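Local coordinates for ecto-NAD+ glycohydrolase (CD38 molecule) (PDB 3GC6), which is a disulfide-bonded, glycosylated ectoenzyme of the ADP-ribosyl cyclase (CD38) family, with a four-stranded parallel sheet flanked by helices, at residues A[167-172]-A[216-221]; A[207-212]-A[235-240]; A[187-192]-A[222-227]. The protein carries 1 engineered substitution. All blocks are in the same frame, centred on the assembly; numbering follows the deposited sequence. Where two conformers were deposited one is given.

Contact 1 (A[167-172]-A[216-221]). With NAG (2-acetamido-2-deoxy-beta-D-glucopyranose), chain C.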
ATOM      1  N   VAL A 167      28.578  -7.232   1.084  0.50  4.41           N
ATOM      2  CA  VAL A 167      28.450  -8.131  -0.074  0.50  4.22           C
ATOM      3  C   VAL A 167      28.770  -9.566   0.311  0.50  4.35           C
ATOM      4  O   VAL A 167      29.705  -9.822   1.077  0.50  4.31           O
ATOM      5  CB  VAL A 167      29.314  -7.703  -1.301  0.50  4.26           C
ATOM      6  CG1 VAL A 167      30.802  -7.694  -0.958  0.50  4.52           C
ATOM      7  CG2 VAL A 167      29.059  -8.617  -2.500  0.50  4.27           C
ATOM      8  N   VAL A 168      27.969 -10.491  -0.211  1.00  3.81           N
ATOM      9  CA  VAL A 168      28.171 -11.932   0.015  1.00  3.83           C
ATOM     10  C   VAL A 168      28.737 -12.549  -1.261  1.00  3.77           C
ATOM     11  O   VAL A 168      28.088 -12.558  -2.307  1.00  3.80           O
ATOM     12  CB  VAL A 168      26.824 -12.593   0.310  1.00  4.04           C
ATOM     13  CG1 VAL A 168      27.005 -14.068   0.651  1.00  4.24           C
ATOM     14  CG2 VAL A 168      26.148 -11.889   1.484  1.00  4.45           C
ATOM     15  N   LEU A 169      29.950 -13.090  -1.139  1.00  3.86           N
ATOM     16  CA  LEU A 169      30.670 -13.650  -2.273  1.00  3.98           C
ATOM     17  C   LEU A 169      30.989 -15.137  -2.043  1.00  4.04           C
ATOM     18  O   LEU A 169      30.940 -15.611  -0.908  1.00  3.93           O
ATOM     19  CB  LEU A 169      31.955 -12.865  -2.515  1.00  4.07           C
ATOM     20  CG  LEU A 169      31.732 -11.396  -2.859  1.00  3.55           C
ATOM     21  CD1 LEU A 169      33.075 -10.677  -3.011  1.00  4.29           C
ATOM     22  CD2 LEU A 169      30.949 -11.241  -4.175  1.00  4.12           C
ATOM     23  N   ASN A 170      31.310 -15.830  -3.130  1.00  4.43           N
ATOM     24  CA  ASN A 170      31.416 -17.293  -3.106  1.00  4.43           C
ATOM     25  C   ASN A 170      32.857 -17.763  -2.987  1.00  4.75           C
ATOM     26  O   ASN A 170      33.594 -17.705  -3.964  1.00  4.96           O
ATOM     27  CB  ASN A 170      30.796 -17.835  -4.390  1.00  4.48           C
ATOM     28  CG  ASN A 170      30.498 -19.321  -4.312  1.00  4.85           C
ATOM     29  OD1 ASN A 170      31.274 -20.093  -3.736  1.00  5.32           O
ATOM     30  ND2 ASN A 170      29.342 -19.705  -4.873  1.00  4.85           N
ATOM     31  N   GLY A 171      33.236 -18.167  -1.775  1.00  4.70           N
ATOM     32  CA  GLY A 171      34.574 -18.662  -1.473  1.00  5.01           C
ATOM     33  C   GLY A 171      34.831 -20.039  -2.056  1.00  5.35           C
ATOM     34  O   GLY A 171      35.957 -20.529  -1.949  1.00  5.52           O
ATOM     35  N   SER A 172      33.817 -20.641  -2.674  1.00  5.42           N
ATOM     36  CA  SER A 172      33.986 -21.952  -3.312  1.00  6.16           C
ATOM     37  C   SER A 172      34.222 -21.855  -4.820  1.00  6.57           C
ATOM     38  O   SER A 172      34.303 -22.870  -5.515  1.00  7.40           O
ATOM     39  CB  SER A 172      32.850 -22.923  -2.947  1.00  6.05           C
ATOM     40  OG  SER A 172      33.029 -23.380  -1.617  1.00  6.40           O
ATOM     41  N   SER A 216      43.720 -12.773  -6.166  1.00  4.29           N
ATOM     42  CA  SER A 216      43.805 -11.763  -7.213  1.00  4.49           C
ATOM     43  C   SER A 216      42.471 -11.085  -7.494  1.00  4.34           C
ATOM     44  O   SER A 216      42.452  -9.888  -7.769  1.00  4.55           O
ATOM     45  CB  SER A 216      44.307 -12.378  -8.519  1.00  4.91           C
ATOM     46  OG  SER A 216      45.670 -12.719  -8.393  1.00  6.11           O
ATOM     47  N   SER A 217      41.374 -11.841  -7.441  1.00  4.42           N
ATOM     48  CA  SER A 217      40.102 -11.253  -7.883  1.00  4.34           C
ATOM     49  C   SER A 217      39.627 -10.229  -6.842  1.00  4.26           C
ATOM     50  O   SER A 217      39.083  -9.176  -7.204  1.00  4.62           O
ATOM     51  CB  SER A 217      39.040 -12.312  -8.205  1.00  4.65           C
ATOM     52  OG  SER A 217      38.453 -12.817  -7.031  1.00  4.97           O
ATOM     53  N   ILE A 218      39.837 -10.516  -5.555  1.00  4.41           N
ATOM     54  CA  ILE A 218      39.476  -9.534  -4.529  1.00  4.41           C
ATOM     55  C   ILE A 218      40.371  -8.292  -4.622  1.00  4.61           C
ATOM     56  O   ILE A 218      39.913  -7.171  -4.350  1.00  4.93           O
ATOM     57  CB  ILE A 218      39.452 -10.149  -3.118  1.00  4.43           C
ATOM     58  CG1 ILE A 218      38.256 -11.109  -3.027  1.00  4.70           C
ATOM     59  CG2 ILE A 218      39.351  -9.022  -2.067  1.00  4.81           C
ATOM     60  CD1 ILE A 218      36.868 -10.374  -3.055  1.00  5.09           C
ATOM     61  N   ARG A 219      41.626  -8.476  -5.056  1.00  4.58           N
ATOM     62  CA  ARG A 219      42.490  -7.317  -5.316  1.00  4.81           C
ATOM     63  C   ARG A 219      41.855  -6.394  -6.357  1.00  4.98           C
ATOM     64  O   ARG A 219      41.900  -5.158  -6.219  1.00  5.31           O
ATOM     65  CB  ARG A 219      43.870  -7.783  -5.794  1.00  4.76           C
ATOM     66  CG  ARG A 219      44.869  -6.648  -5.802  1.00  6.43           C
ATOM     67  CD  ARG A 219      46.149  -7.093  -6.489  1.00  8.24           C
ATOM     68  NE  ARG A 219      47.081  -6.003  -6.753  1.00  9.49           N
ATOM     69  CZ  ARG A 219      47.960  -6.025  -7.749  1.00 10.00           C
ATOM     70  NH1 ARG A 219      47.991  -7.075  -8.570  1.00 10.67           N
ATOM     71  NH2 ARG A 219      48.792  -5.003  -7.938  1.00 10.54           N
ATOM     72  N   LYS A 220      41.253  -6.977  -7.391  1.00  4.87           N
ATOM     73  CA  LYS A 220      40.567  -6.177  -8.402  1.00  5.06           C
ATOM     74  C   LYS A 220      39.413  -5.383  -7.806  1.00  5.05           C
ATOM     75  O   LYS A 220      39.194  -4.233  -8.166  1.00  5.38           O
ATOM     76  CB  LYS A 220      40.032  -7.049  -9.544  1.00  5.33           C
ATOM     77  CG  LYS A 220      41.121  -7.627 -10.427  1.00  6.31           C
ATOM     78  CD  LYS A 220      40.528  -8.516 -11.534  1.00  7.24           C
ATOM     79  CE  LYS A 220      41.692  -9.079 -12.387  1.00  8.82           C
ATOM     80  NZ  LYS A 220      41.269 -10.237 -13.237  1.00  9.47           N
ATOM     81  N   LEU A 221      38.659  -6.009  -6.903  1.00  4.57           N
ATOM     82  CA  LEU A 221      37.560  -5.318  -6.240  1.00  4.38           C
ATOM     83  C   LEU A 221      38.096  -4.192  -5.374  1.00  4.52           C
ATOM     84  O   LEU A 221      37.542  -3.089  -5.359  1.00  4.91           O
ATOM     85  CB  LEU A 221      36.730  -6.306  -5.385  1.00  4.42           C
ATOM     86  CG  LEU A 221      35.651  -5.675  -4.500  1.00  4.46           C
ATOM     87  CD1 LEU A 221      34.667  -4.927  -5.410  1.00  4.92           C
ATOM     88  CD2 LEU A 221      34.924  -6.770  -3.709  1.00  4.71           C
TER
HETATM   89  C1  NAG C   1      29.076 -21.133  -5.072  1.00  5.44           C
HETATM   90  C2  NAG C   1      27.849 -21.426  -4.195  1.00  6.08           C
HETATM   91  C3  NAG C   1      27.277 -22.809  -4.559  1.00  6.75           C
HETATM   92  C4  NAG C   1      27.127 -23.042  -6.069  1.00  7.64           C
HETATM   93  C5  NAG C   1      28.410 -22.625  -6.783  1.00  7.20           C
HETATM   94  C6  NAG C   1      28.307 -22.714  -8.316  1.00  7.26           C
HETATM   95  C7  NAG C   1      27.807 -20.385  -1.969  1.00  5.58           C
HETATM   96  C8  NAG C   1      28.396 -20.381  -0.592  1.00  5.96           C
HETATM   97  N2  NAG C   1      28.189 -21.399  -2.768  1.00  5.56           N
HETATM   98  O3  NAG C   1      26.055 -23.030  -3.884  1.00  8.00           O
HETATM   99  O4  NAG C   1      26.852 -24.428  -6.328  1.00  8.94           O
HETATM  100  O5  NAG C   1      28.692 -21.280  -6.432  1.00  6.80           O
HETATM  101  O6  NAG C   1      27.172 -22.008  -8.778  1.00  8.19           O
HETATM  102  O7  NAG C   1      27.014 -19.503  -2.313  1.00  5.61           O

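Contact 2 (A[207-212]-A[235-240]). With NAG (2-acetamido-2-deoxy-beta-D-glucopyranose), chain C.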
ATOM      1  N   LYS A 207      33.930 -28.267   2.207  1.00 10.23           N
ATOM      2  CA  LYS A 207      34.818 -28.101   1.054  1.00 10.44           C
ATOM      3  C   LYS A 207      35.771 -26.929   1.307  1.00 10.04           C
ATOM      4  O   LYS A 207      35.326 -25.812   1.577  1.00 10.32           O
ATOM      5  CB  LYS A 207      33.995 -27.892  -0.224  1.00 10.62           C
ATOM      6  CG  LYS A 207      33.131 -29.111  -0.580  1.00 11.51           C
ATOM      7  CD  LYS A 207      32.437 -28.985  -1.943  1.00 12.94           C
ATOM      8  CE  LYS A 207      31.132 -28.199  -1.873  1.00 13.43           C
ATOM      9  NZ  LYS A 207      30.065 -28.892  -1.068  1.00 14.18           N
ATOM     10  N   PRO A 208      37.088 -27.186   1.258  1.00  9.77           N
ATOM     11  CA  PRO A 208      38.052 -26.113   1.475  1.00  9.31           C
ATOM     12  C   PRO A 208      37.872 -24.984   0.471  1.00  8.72           C
ATOM     13  O   PRO A 208      37.586 -25.232  -0.706  1.00  8.34           O
ATOM     14  CB  PRO A 208      39.407 -26.795   1.255  1.00  9.26           C
ATOM     15  CG  PRO A 208      39.088 -28.049   0.477  1.00 10.00           C
ATOM     16  CD  PRO A 208      37.754 -28.474   0.997  1.00  9.81           C
ATOM     17  N   PRO A 209      38.044 -23.742   0.936  1.00  8.35           N
ATOM     18  CA  PRO A 209      37.766 -22.602   0.058  1.00  8.00           C
ATOM     19  C   PRO A 209      38.685 -22.575  -1.152  1.00  7.70           C
ATOM     20  O   PRO A 209      39.849 -23.005  -1.061  1.00  7.74           O
ATOM     21  CB  PRO A 209      38.045 -21.388   0.944  1.00  7.89           C
ATOM     22  CG  PRO A 209      38.181 -21.891   2.332  1.00  8.51           C
ATOM     23  CD  PRO A 209      38.478 -23.344   2.284  1.00  8.40           C
ATOM     24  N   SER A 210      38.157 -22.074  -2.267  1.00  7.46           N
ATOM     25  CA  SER A 210      38.875 -21.943  -3.532  1.00  7.01           C
ATOM     26  C   SER A 210      39.356 -20.512  -3.772  1.00  6.72           C
ATOM     27  O   SER A 210      40.229 -20.278  -4.605  1.00  6.54           O
ATOM     28  CB  SER A 210      37.976 -22.355  -4.695  1.00  7.61           C
ATOM     29  OG  SER A 210      37.766 -23.761  -4.695  1.00  8.85           O
ATOM     30  N   ASP A 211      38.763 -19.557  -3.054  1.00  5.84           N
ATOM     31  CA  ASP A 211      39.258 -18.167  -3.105  1.00  5.78           C
ATOM     32  C   ASP A 211      39.257 -17.542  -1.719  1.00  5.65           C
ATOM     33  O   ASP A 211      38.606 -18.033  -0.809  1.00  5.77           O
ATOM     34  CB  ASP A 211      38.432 -17.331  -4.088  1.00  5.75           C
ATOM     35  CG  ASP A 211      39.201 -16.130  -4.645  1.00  6.20           C
ATOM     36  OD1 ASP A 211      40.456 -16.120  -4.563  1.00  6.51           O
ATOM     37  OD2 ASP A 211      38.548 -15.207  -5.182  1.00  5.79           O
ATOM     38  N   SER A 212      39.989 -16.446  -1.554  1.00  5.08           N
ATOM     39  CA  SER A 212      40.085 -15.797  -0.266  1.00  5.07           C
ATOM     40  C   SER A 212      40.287 -14.297  -0.448  1.00  4.74           C
ATOM     41  O   SER A 212      40.425 -13.835  -1.575  1.00  4.71           O
ATOM     42  CB  SER A 212      41.269 -16.360   0.521  1.00  5.39           C
ATOM     43  OG  SER A 212      42.480 -15.817   0.039  1.00  6.29           O
ATOM     44  N   MET A 235      36.340 -10.458   4.854  0.50  4.98           N
ATOM     45  CA  MET A 235      36.363 -11.581   5.785  0.50  5.26           C
ATOM     46  C   MET A 235      36.138 -12.878   5.004  0.50  5.05           C
ATOM     47  O   MET A 235      35.260 -12.928   4.143  0.50  5.13           O
ATOM     48  CB  MET A 235      35.251 -11.391   6.829  0.50  5.39           C
ATOM     49  CG  MET A 235      35.516 -10.330   7.926  0.50  5.92           C
ATOM     50  SD  MET A 235      35.479  -8.552   7.542  0.50  6.77           S
ATOM     51  CE  MET A 235      33.907  -8.386   6.665  0.50  3.80           C
ATOM     52  N   ASP A 236      36.925 -13.928   5.274  1.00  5.15           N
ATOM     53  CA  ASP A 236      36.833 -15.155   4.502  1.00  5.19           C
ATOM     54  C   ASP A 236      36.991 -16.384   5.412  1.00  5.31           C
ATOM     55  O   ASP A 236      36.888 -16.285   6.629  1.00  5.51           O
ATOM     56  CB  ASP A 236      37.889 -15.161   3.379  1.00  5.35           C
ATOM     57  CG  ASP A 236      39.316 -15.063   3.924  1.00  6.24           C
ATOM     58  OD1 ASP A 236      39.519 -15.421   5.097  1.00  6.13           O
ATOM     59  OD2 ASP A 236      40.233 -14.603   3.199  1.00  6.69           O
ATOM     60  N   ASN A 237      37.196 -17.525   4.780  1.00  5.70           N
ATOM     61  CA  ASN A 237      37.349 -18.803   5.449  1.00  6.37           C
ATOM     62  C   ASN A 237      36.202 -19.064   6.410  1.00  6.51           C
ATOM     63  O   ASN A 237      36.418 -19.381   7.575  1.00  7.25           O
ATOM     64  CB  ASN A 237      38.701 -18.880   6.166  1.00  6.68           C
ATOM     65  CG  ASN A 237      39.132 -20.322   6.403  1.00  7.93           C
ATOM     66  OD1 ASN A 237      38.618 -21.246   5.754  1.00 10.07           O
ATOM     67  ND2 ASN A 237      40.051 -20.521   7.330  1.00  9.33           N
ATOM     68  N   LEU A 238      34.986 -18.851   5.915  1.00  6.33           N
ATOM     69  CA  LEU A 238      33.752 -19.089   6.701  1.00  6.20           C
ATOM     70  C   LEU A 238      32.840 -20.014   5.932  1.00  5.78           C
ATOM     71  O   LEU A 238      32.608 -19.819   4.740  1.00  5.70           O
ATOM     72  CB  LEU A 238      32.965 -17.762   6.902  1.00  6.65           C
ATOM     73  CG  LEU A 238      33.567 -16.704   7.808  1.00  8.02           C
ATOM     74  CD1 LEU A 238      32.784 -15.410   7.624  1.00  8.63           C
ATOM     75  CD2 LEU A 238      33.543 -17.141   9.271  1.00  9.47           C
ATOM     76  N   SER A 239      32.278 -21.022   6.608  1.00  5.12           N
ATOM     77  CA  SER A 239      31.248 -21.834   5.996  1.00  4.91           C
ATOM     78  C   SER A 239      29.940 -21.053   6.036  1.00  4.73           C
ATOM     79  O   SER A 239      29.829 -20.037   6.746  1.00  5.05           O
ATOM     80  CB  SER A 239      31.053 -23.145   6.796  1.00  4.77           C
ATOM     81  OG  SER A 239      30.551 -22.833   8.086  1.00  5.02           O
ATOM     82  N   ARG A 240      28.923 -21.563   5.349  1.00  5.11           N
ATOM     83  CA  ARG A 240      27.599 -20.946   5.435  1.00  5.08           C
ATOM     84  C   ARG A 240      27.101 -20.778   6.875  1.00  4.83           C
ATOM     85  O   ARG A 240      26.614 -19.713   7.263  1.00  4.80           O
ATOM     86  CB  ARG A 240      26.569 -21.746   4.641  1.00  5.59           C
ATOM     87  CG  ARG A 240      26.813 -21.760   3.153  1.00  6.26           C
ATOM     88  CD  ARG A 240      25.696 -22.519   2.446  1.00  8.25           C
ATOM     89  NE  ARG A 240      26.066 -22.891   1.083  1.00  9.06           N
ATOM     90  CZ  ARG A 240      25.382 -22.530   0.004  1.00  9.70           C
ATOM     91  NH1 ARG A 240      24.281 -21.790   0.116  1.00  9.79           N
ATOM     92  NH2 ARG A 240      25.801 -22.919  -1.195  1.00  9.53           N
TER
HETATM   93  C1  NAG C   1      29.076 -21.133  -5.072  1.00  5.44           C
HETATM   94  C2  NAG C   1      27.849 -21.426  -4.195  1.00  6.08           C
HETATM   95  C3  NAG C   1      27.277 -22.809  -4.559  1.00  6.75           C
HETATM   96  C4  NAG C   1      27.127 -23.042  -6.069  1.00  7.64           C
HETATM   97  C5  NAG C   1      28.410 -22.625  -6.783  1.00  7.20           C
HETATM   98  C6  NAG C   1      28.307 -22.714  -8.316  1.00  7.26           C
HETATM   99  C7  NAG C   1      27.807 -20.385  -1.969  1.00  5.58           C
HETATM  100  C8  NAG C   1      28.396 -20.381  -0.592  1.00  5.96           C
HETATM  101  N2  NAG C   1      28.189 -21.399  -2.768  1.00  5.56           N
HETATM  102  O3  NAG C   1      26.055 -23.030  -3.884  1.00  8.00           O
HETATM  103  O4  NAG C   1      26.852 -24.428  -6.328  1.00  8.94           O
HETATM  104  O5  NAG C   1      28.692 -21.280  -6.432  1.00  6.80           O
HETATM  105  O6  NAG C   1      27.172 -22.008  -8.778  1.00  8.19           O
HETATM  106  O7  NAG C   1      27.014 -19.503  -2.313  1.00  5.61           O
HETATM  107  O   HOH W   1      37.994 -18.172   1.844  1.00  6.56           O

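Contact 3 (A[187-192]-A[222-227]). Engineered in segment 187-192: Gln187 (natural residue Glu).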
ATOM      1  N   GLN A 187      27.493  -2.836 -10.414  1.00  4.44           N
ATOM      2  CA  GLN A 187      27.185  -2.389  -9.041  1.00  4.27           C
ATOM      3  C   GLN A 187      28.389  -1.775  -8.351  1.00  4.18           C
ATOM      4  O   GLN A 187      28.349  -0.610  -7.960  1.00  4.47           O
ATOM      5  CB  GLN A 187      26.589  -3.524  -8.237  1.00  4.24           C
ATOM      6  CG  GLN A 187      25.240  -3.997  -8.816  1.00  4.52           C
ATOM      7  CD  GLN A 187      24.751  -5.312  -8.235  1.00  4.57           C
ATOM      8  OE1 GLN A 187      25.329  -5.868  -7.319  1.00  5.09           O
ATOM      9  NE2 GLN A 187      23.612  -5.796  -8.759  1.00  4.86           N
ATOM     10  N   ALA A 188      29.483  -2.522  -8.243  1.00  4.23           N
ATOM     11  CA  ALA A 188      30.646  -1.992  -7.516  1.00  4.30           C
ATOM     12  C   ALA A 188      31.161  -0.664  -8.106  1.00  4.52           C
ATOM     13  O   ALA A 188      31.448   0.257  -7.379  1.00  4.65           O
ATOM     14  CB  ALA A 188      31.781  -3.061  -7.394  1.00  4.15           C
ATOM     15  N   PRO A 189      31.249  -0.555  -9.444  1.00  4.47           N
ATOM     16  CA  PRO A 189      31.802   0.687 -10.017  1.00  4.62           C
ATOM     17  C   PRO A 189      30.898   1.899  -9.820  1.00  4.52           C
ATOM     18  O   PRO A 189      31.366   3.030 -10.014  1.00  5.07           O
ATOM     19  CB  PRO A 189      31.909   0.362 -11.523  1.00  4.46           C
ATOM     20  CG  PRO A 189      32.102  -1.139 -11.528  1.00  5.41           C
ATOM     21  CD  PRO A 189      31.209  -1.652 -10.445  1.00  4.88           C
ATOM     22  N   ASN A 190      29.638   1.654  -9.446  1.00  4.58           N
ATOM     23  CA  ASN A 190      28.679   2.739  -9.289  1.00  4.55           C
ATOM     24  C   ASN A 190      28.301   3.002  -7.828  1.00  4.54           C
ATOM     25  O   ASN A 190      27.403   3.803  -7.571  1.00  4.68           O
ATOM     26  CB  ASN A 190      27.442   2.498 -10.141  1.00  4.95           C
ATOM     27  CG  ASN A 190      27.728   2.688 -11.598  1.00  5.16           C
ATOM     28  OD1 ASN A 190      27.636   1.745 -12.409  1.00  5.98           O
ATOM     29  ND2 ASN A 190      28.116   3.908 -11.946  1.00  6.17           N
ATOM     30  N   LEU A 191      29.005   2.351  -6.910  1.00  4.36           N
ATOM     31  CA  LEU A 191      28.742   2.579  -5.474  1.00  4.31           C
ATOM     32  C   LEU A 191      28.927   4.047  -5.122  1.00  4.21           C
ATOM     33  O   LEU A 191      29.880   4.688  -5.558  1.00  4.23           O
ATOM     34  CB  LEU A 191      29.697   1.754  -4.602  1.00  4.12           C
ATOM     35  CG  LEU A 191      29.277   0.316  -4.407  1.00  5.48           C
ATOM     36  CD1 LEU A 191      30.456  -0.454  -3.758  1.00  5.93           C
ATOM     37  CD2 LEU A 191      27.980   0.214  -3.543  1.00  5.36           C
ATOM     38  N   ARG A 192      28.028   4.574  -4.295  1.00  4.05           N
ATOM     39  CA  ARG A 192      28.160   5.950  -3.815  1.00  4.15           C
ATOM     40  C   ARG A 192      29.512   6.109  -3.132  1.00  4.15           C
ATOM     41  O   ARG A 192      29.891   5.284  -2.285  1.00  4.16           O
ATOM     42  CB  ARG A 192      27.052   6.286  -2.808  1.00  4.19           C
ATOM     43  CG  ARG A 192      27.083   7.757  -2.416  1.00  4.42           C
ATOM     44  CD  ARG A 192      26.278   8.005  -1.143  1.00  4.31           C
ATOM     45  NE  ARG A 192      24.870   7.660  -1.237  1.00  4.48           N
ATOM     46  CZ  ARG A 192      23.901   8.537  -1.566  1.00  4.08           C
ATOM     47  NH1 ARG A 192      24.199   9.777  -1.923  1.00  4.82           N
ATOM     48  NH2 ARG A 192      22.631   8.152  -1.587  1.00  4.82           N
ATOM     49  N   LYS A 222      39.157  -4.475  -4.627  1.00  4.33           N
ATOM     50  CA  LYS A 222      39.791  -3.467  -3.785  1.00  4.67           C
ATOM     51  C   LYS A 222      40.152  -2.251  -4.629  1.00  5.06           C
ATOM     52  O   LYS A 222      39.921  -1.101  -4.240  1.00  5.18           O
ATOM     53  CB  LYS A 222      41.047  -4.048  -3.117  1.00  5.01           C
ATOM     54  CG  LYS A 222      41.934  -3.069  -2.321  1.00  6.50           C
ATOM     55  CD  LYS A 222      41.301  -2.598  -1.043  1.00  7.80           C
ATOM     56  CE  LYS A 222      42.276  -1.695  -0.250  1.00  8.56           C
ATOM     57  NZ  LYS A 222      41.523  -0.968   0.829  1.00  9.56           N
ATOM     58  N   SER A 223      40.736  -2.503  -5.800  1.00  5.31           N
ATOM     59  CA  SER A 223      41.143  -1.402  -6.670  0.50  5.36           C
ATOM     60  C   SER A 223      39.942  -0.555  -7.084  1.00  5.37           C
ATOM     61  O   SER A 223      40.007   0.686  -7.108  1.00  5.64           O
ATOM     62  CB  SER A 223      41.904  -1.934  -7.894  0.50  5.52           C
ATOM     63  OG  SER A 223      42.155  -0.900  -8.831  0.50  5.73           O
ATOM     64  N   ILE A 224      38.816  -1.209  -7.393  1.00  4.83           N
ATOM     65  CA  ILE A 224      37.606  -0.478  -7.765  1.00  5.14           C
ATOM     66  C   ILE A 224      37.140   0.378  -6.577  1.00  5.22           C
ATOM     67  O   ILE A 224      36.826   1.557  -6.736  1.00  5.08           O
ATOM     68  CB  ILE A 224      36.485  -1.430  -8.213  1.00  5.52           C
ATOM     69  CG1 ILE A 224      36.865  -2.102  -9.551  1.00  5.06           C
ATOM     70  CG2 ILE A 224      35.152  -0.685  -8.318  1.00  5.11           C
ATOM     71  CD1 ILE A 224      35.918  -3.221  -9.953  1.00  6.03           C
ATOM     72  N   LEU A 225      37.097  -0.223  -5.383  1.00  5.05           N
ATOM     73  CA  LEU A 225      36.618   0.497  -4.203  1.00  4.95           C
ATOM     74  C   LEU A 225      37.544   1.659  -3.832  1.00  5.08           C
ATOM     75  O   LEU A 225      37.071   2.742  -3.478  1.00  5.41           O
ATOM     76  CB  LEU A 225      36.459  -0.460  -3.028  1.00  4.63           C
ATOM     77  CG  LEU A 225      35.462  -1.570  -3.361  1.00  4.61           C
ATOM     78  CD1 LEU A 225      35.385  -2.551  -2.175  1.00  4.54           C
ATOM     79  CD2 LEU A 225      34.061  -0.999  -3.674  1.00  4.90           C
ATOM     80  N   ASP A 226      38.856   1.453  -3.953  1.00  5.23           N
ATOM     81  CA  ASP A 226      39.781   2.551  -3.701  1.00  5.49           C
ATOM     82  C   ASP A 226      39.422   3.725  -4.616  1.00  5.41           C
ATOM     83  O   ASP A 226      39.460   4.891  -4.195  1.00  5.75           O
ATOM     84  CB  ASP A 226      41.212   2.102  -3.982  1.00  5.64           C
ATOM     85  CG  ASP A 226      41.826   1.287  -2.835  1.00  6.58           C
ATOM     86  OD1 ASP A 226      41.297   1.241  -1.692  1.00  6.53           O
ATOM     87  OD2 ASP A 226      42.886   0.673  -3.083  1.00  7.07           O
ATOM     88  N   GLY A 227      39.125   3.418  -5.875  1.00  5.36           N
ATOM     89  CA  GLY A 227      38.721   4.444  -6.862  1.00  5.67           C
ATOM     90  C   GLY A 227      37.477   5.214  -6.437  1.00  5.93           C
ATOM     91  O   GLY A 227      37.343   6.398  -6.779  1.00  6.49           O
TER

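Contact 1 (A[167-172]-A[216-221])
Leu169 and Ile218 meet because each sets its branch beside its own backbone N: in Leu169 chi1 of -62° puts CG opposite the carbonyl carbon and an extended chi2 carries CD1 straight out from the strand, while in Ile218 chi1 of -70° places CG1 and the bend at chi2 (-69°) sets the direction of CD1. The two methyls come tip to tip, Leu169 CD1 to Ile218 CD1 at 3.8 Å. One helical turn on, Leu221 CD2 approaches the same Leu169 CD1 more loosely, at 4.4 Å. A single strand leucine thus faces two residues of the helix in a purely apolar contact, with the CA atoms of Leu169 and Ile218 10.0 Å apart. All three side chains are buried. At the end of the strand, in the Asn-Gly-Ser sequon of residues 170-172, Asn170 ND2 is bonded covalently to NAG C1, 1.5 Å away. Asn170 OD1 accepts the backbone N of Ser172 at 2.8 Å in its carbonyl plane, an Asx turn that, with the ND2 bond to Lys89 O, probably restrains the amide. Strand 164-170 lies between strands 85-88 and 196-203 in the parallel sheet. Helix 216-227 packs on the Leu169 face, where Ile218 also touches Leu201 and Phe232, whereas the preceding Val168 packs on Leu93, Ala94 and Tyr97 of helix 91-101.

Contact 2 (A[207-212]-A[235-240])
The loop that leaves strand 196-203 for helix 216-227 leans on the corner of strand 231-239, Pro209 against Asn237 and Ser212 against Asp236. Pro209 CG lies 3.5 Å from Asn237 OD1, the ring and the amide crossing obliquely. Asn237 has left-handed helical backbone angles, 52/48, which suit a chain turning a corner, and its CG, anti to the backbone N, carries OD1 to the Pro209 ring. Next to it, Ser212 CB approaches Asp236 OD2 at 3.4 Å, a van der Waals touch. The polar ends here are engaged elsewhere: Asp236 OD2 accepts the backbone N of Cys213, and Ser212 OG the backbone N of Ser214, beside the disulfide from Cys213 to Cys234. No direct hydrogen bond joins the two segments. One water does so instead, donating to Asp211 O at 2.7 Å and accepting from Asn237 N at 3.1 Å. Farther along, the extended side chain of Arg240 reaches the glycan: NAG C8 sits over one face of the guanidinium, 3.5 Å above its plane, and NAG O3, at the edge, takes a weak hydrogen bond from Arg240 NH2 at 2.7 Å. Arg240 NH2 also forms a salt bridge with Asp204. The contact lies at the surface, where strand 231-239, at the margin of the sheet, runs into helix 240-244; Pro209 touches His203 and Leu238 touches Trp200, both of strand 196-203.

Contact 3 (A[187-192]-A[222-227])
Ile224 lays its CG2 methyl over the Ala188-Pro189 backbone, in the packing of the loop after helix 182-187 against helix 216-227, the helix of the beta-alpha-beta crossover between strands 196-203 and 231-239. With chi1 at -68°, CG2 stands anti to its own backbone N and is the branch that does the touching. Ile224 CG2 lies 4.0 Å from Pro189 CA and 4.2 Å from Ala188 CB; the Pro189 ring only grazes it, Pro189 CG to Ile224 CG2 at 4.5 Å. A second apolar pair forms beside it. Leu191 and Leu225 pass each other at a slant, Leu191 CD1 meeting Leu225 CD2 at 3.6 Å. No hydrogen bond crosses, and the contact rests on small hydrocarbon surfaces. Ala188, Leu191 and Leu225 are buried, whereas Ile224 and Pro189 are partly exposed. Both leucines also touch Leu197 of strand 196-203, and Leu225 rests on Phe232 of strand 231-239, tying loop and helix to the sheet beneath. The engineered Gln187 (glutamate in nature) ends helix 182-187, with NE2 hydrogen-bonded to Ser154 OG. Within the segment, Asn190 N bonds to Gln187 O at 3.0 Å and Leu191 N to Ala188 O at 3.3 Å; Ala188 O is also the oxygen that Ile224 CG2 approaches at 3.9 Å.

Along the chain the segments come in the order 167-172, 187-192, 207-212, 216-221, 222-227 and 235-240, so every pair of contacts crosses. Helix 216-227 supplies one segment each to contacts 1 and 3, whose centres are about 13 Å apart; they touch where Leu221 CD1 meets Ala188 CB at 4.0 Å. Contacts 1 and 2 are about 10 Å apart between centres and are joined by probable hydrogen bonds from Ser210 N and Asp211 N to Gly171 O; both also touch NAG. Contacts 2 and 3 stay separate, about 10 Å between nearest atoms. Contacts 1 and 3 thus set successive parts of helix 216-227 against strand 164-170 and loop 187-192, with contact 2 at the glycan-bearing end.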